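Local coordinates for protein putative exotoxin (superantigen) (Streptococcus pyogenes, PDB 1TY0) that probably acts as a superantigen toxin of the staphylococcal/streptococcal family that can use a common surface for T-cell receptor binding and dimerization, at residues Y32-F38 / I60-K66. Residues are numbered along the deposited sequence; the frame is centred on the assembly and turned at random.
Sequences YLTTHDF and ITTKFTK
The Phe-38 ring has the methyl CG2 of Thr-61 over one face and Phe-64 at its edge. The methyl sits 4.0 Å from the centroid of the Phe-38 ring, close to the ring normal, a CH-pi contact. Phe-38 and Phe-64 form a T-shaped pair with planes at 84°. Phe-38 CE1 and CZ press on the face of Phe-64, each 3.4 Å from Phe-64 CD1. Ile-60 CG2 also reaches the Phe-38 edge, and Ile-60 O lies at the edge of Phe-64. Leu-33 extends this apolar patch. Its CD1 packs on the backbone of Phe-64 and Thr-65, 3.5 Å from Phe-64 O.

Thr-61 faces two ways. Its chi1 of 57° tucks OG1 in between the two backbone branches, where it donates to Thr-34 O (2.8 Å), in the carbonyl plane. The same torsion sets CG2 anti to the carbonyl carbon, over the Phe-38 ring. A water accepts from Thr-61 N and donates to Thr-35 O. Lys-66 lies beside Tyr-32, pointing the same way, with Lys-66 CD 4.0 Å from Tyr-32 CD1.

The contact joins the hairpin turn between strands 28-33 and 37-41 to the loop between strands 51-55 and 69-74, in the OB-fold domain. Val-91 touches Phe-38 and Pro-93 touches Phe-64. The turn satisfies OG1 of buried Thr-61 directly through Thr-34 O, and its N through water to Thr-35 O. The direct bond probably fixes the side-chain rotation and so holds the methyl on the ring.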
loop_
_atom_site.group_PDB
_atom_site.type_symbol
_atom_site.label_atom_id
_atom_site.label_comp_id
_atom_site.label_asym_id
_atom_site.label_seq_id
_atom_site.Cartn_x
_atom_site.Cartn_y
_atom_site.Cartn_z
ATOM N N TYR A 32 1.177 23.467 8.341
ATOM C CA TYR A 32 0.809 24.583 7.480
ATOM C C TYR A 32 -0.451 24.284 6.681
ATOM O O TYR A 32 -0.740 23.122 6.361
ATOM C CB TYR A 32 1.966 24.908 6.526
ATOM C CG TYR A 32 1.887 26.293 5.939
ATOM C CD1 TYR A 32 2.116 27.420 6.732
ATOM C CD2 TYR A 32 1.553 26.484 4.601
ATOM C CE1 TYR A 32 2.014 28.704 6.203
ATOM C CE2 TYR A 32 1.447 27.767 4.061
ATOM C CZ TYR A 32 1.681 28.869 4.870
ATOM O OH TYR A 32 1.579 30.131 4.333
ATOM N N LEU A 33 -1.202 25.341 6.374
ATOM C CA LEU A 33 -2.432 25.237 5.600
ATOM C C LEU A 33 -2.421 26.205 4.424
ATOM O O LEU A 33 -2.181 27.402 4.595
ATOM C CB LEU A 33 -3.657 25.560 6.471
ATOM C CG LEU A 33 -4.008 24.642 7.644
ATOM C CD1 LEU A 33 -5.094 25.293 8.496
ATOM C CD2 LEU A 33 -4.481 23.292 7.115
ATOM N N THR A 34 -2.666 25.684 3.230
ATOM C CA THR A 34 -2.743 26.532 2.050
ATOM C C THR A 34 -4.209 26.487 1.637
ATOM O O THR A 34 -5.031 25.868 2.320
ATOM C CB THR A 34 -1.845 26.017 0.909
ATOM O OG1 THR A 34 -2.290 24.720 0.496
ATOM C CG2 THR A 34 -0.403 25.935 1.369
ATOM N N THR A 35 -4.544 27.129 0.528
ATOM C CA THR A 35 -5.923 27.163 0.076
ATOM C C THR A 35 -6.519 25.787 -0.201
ATOM O O THR A 35 -7.714 25.581 -0.011
ATOM C CB THR A 35 -6.064 28.021 -1.198
ATOM O OG1 THR A 35 -5.333 27.414 -2.269
ATOM C CG2 THR A 35 -5.515 29.422 -0.956
ATOM N N HIS A 36 -5.687 24.845 -0.633
ATOM C CA HIS A 36 -6.176 23.512 -0.955
ATOM C C HIS A 36 -5.331 22.350 -0.438
ATOM O O HIS A 36 -5.550 21.199 -0.835
ATOM C CB HIS A 36 -6.347 23.379 -2.472
ATOM C CG HIS A 36 -7.373 24.307 -3.045
ATOM N ND1 HIS A 36 -7.133 25.650 -3.251
ATOM C CD2 HIS A 36 -8.658 24.095 -3.417
ATOM C CE1 HIS A 36 -8.225 26.223 -3.726
ATOM N NE2 HIS A 36 -9.165 25.301 -3.835
ATOM N N ASP A 37 -4.376 22.633 0.443
ATOM C CA ASP A 37 -3.529 21.570 0.984
ATOM C C ASP A 37 -3.280 21.649 2.483
ATOM O O ASP A 37 -3.143 22.732 3.054
ATOM C CB ASP A 37 -2.160 21.562 0.294
ATOM C CG ASP A 37 -2.223 21.104 -1.144
ATOM O OD1 ASP A 37 -2.614 21.924 -2.000
ATOM O OD2 ASP A 37 -1.881 19.926 -1.422
ATOM N N PHE A 38 -3.221 20.475 3.108
ATOM C CA PHE A 38 -2.901 20.350 4.524
ATOM C C PHE A 38 -1.459 19.851 4.496
ATOM O O PHE A 38 -1.160 18.918 3.753
ATOM C CB PHE A 38 -3.699 19.230 5.206
ATOM C CG PHE A 38 -5.148 19.532 5.449
ATOM C CD1 PHE A 38 -5.554 20.141 6.632
ATOM C CD2 PHE A 38 -6.116 19.135 4.530
ATOM C CE1 PHE A 38 -6.909 20.346 6.902
ATOM C CE2 PHE A 38 -7.474 19.338 4.791
ATOM C CZ PHE A 38 -7.865 19.945 5.982
ATOM N N ILE A 60 -12.082 23.836 2.668
ATOM C CA ILE A 60 -11.982 22.703 3.577
ATOM C C ILE A 60 -10.901 23.049 4.592
ATOM O O ILE A 60 -11.099 22.914 5.798
ATOM C CB ILE A 60 -11.593 21.404 2.828
ATOM C CG1 ILE A 60 -12.742 20.960 1.917
ATOM C CG2 ILE A 60 -11.230 20.307 3.830
ATOM C CD1 ILE A 60 -14.017 20.638 2.645
ATOM N N THR A 61 -9.752 23.517 4.106
ATOM C CA THR A 61 -8.675 23.874 5.020
ATOM C C THR A 61 -9.082 25.046 5.911
ATOM O O THR A 61 -8.522 25.239 6.986
ATOM C CB THR A 61 -7.366 24.242 4.267
ATOM O OG1 THR A 61 -7.618 25.311 3.350
ATOM C CG2 THR A 61 -6.823 23.033 3.514
ATOM N N THR A 62 -10.056 25.830 5.461
ATOM C CA THR A 62 -10.522 26.970 6.243
ATOM C C THR A 62 -11.226 26.504 7.515
ATOM O O THR A 62 -11.395 27.279 8.460
ATOM C CB THR A 62 -11.484 27.854 5.420
ATOM O OG1 THR A 62 -12.565 27.057 4.919
ATOM C CG2 THR A 62 -10.750 28.483 4.246
ATOM N N LYS A 63 -11.627 25.236 7.537
ATOM C CA LYS A 63 -12.304 24.653 8.694
ATOM C C LYS A 63 -11.296 24.274 9.776
ATOM O O LYS A 63 -11.673 23.965 10.907
ATOM C CB LYS A 63 -13.079 23.396 8.285
ATOM C CG LYS A 63 -14.157 23.612 7.236
ATOM C CD LYS A 63 -14.814 22.284 6.885
ATOM C CE LYS A 63 -15.827 22.425 5.765
ATOM N NZ LYS A 63 -16.430 21.104 5.417
ATOM N N PHE A 64 -10.014 24.300 9.422
ATOM C CA PHE A 64 -8.945 23.942 10.346
ATOM C C PHE A 64 -8.017 25.122 10.643
ATOM O O PHE A 64 -8.133 26.182 10.028
ATOM C CB PHE A 64 -8.136 22.778 9.758
ATOM C CG PHE A 64 -8.933 21.509 9.586
ATOM C CD1 PHE A 64 -9.775 21.342 8.492
ATOM C CD2 PHE A 64 -8.847 20.486 10.528
ATOM C CE1 PHE A 64 -10.522 20.170 8.333
ATOM C CE2 PHE A 64 -9.584 19.316 10.383
ATOM C CZ PHE A 64 -10.425 19.154 9.283
ATOM N N THR A 65 -7.100 24.936 11.589
ATOM C CA THR A 65 -6.149 25.985 11.946
ATOM C C THR A 65 -4.766 25.376 12.164
ATOM O O THR A 65 -4.649 24.219 12.565
ATOM C CB THR A 65 -6.581 26.731 13.233
ATOM O OG1 THR A 65 -6.440 25.865 14.363
ATOM C CG2 THR A 65 -8.029 27.176 13.131
ATOM N N LYS A 66 -3.716 26.146 11.888
ATOM C CA LYS A 66 -2.363 25.636 12.076
ATOM C C LYS A 66 -2.155 25.170 13.507
ATOM O O LYS A 66 -2.711 25.738 14.451
ATOM C CB LYS A 66 -1.310 26.701 11.738
ATOM C CG LYS A 66 -1.232 27.075 10.273
ATOM C CD LYS A 66 -0.085 28.043 10.013
ATOM C CE LYS A 66 -0.280 29.358 10.753
ATOM N NZ LYS A 66 0.824 30.326 10.485
HETATM O O HOH W 1 -9.567 23.818 1.275
#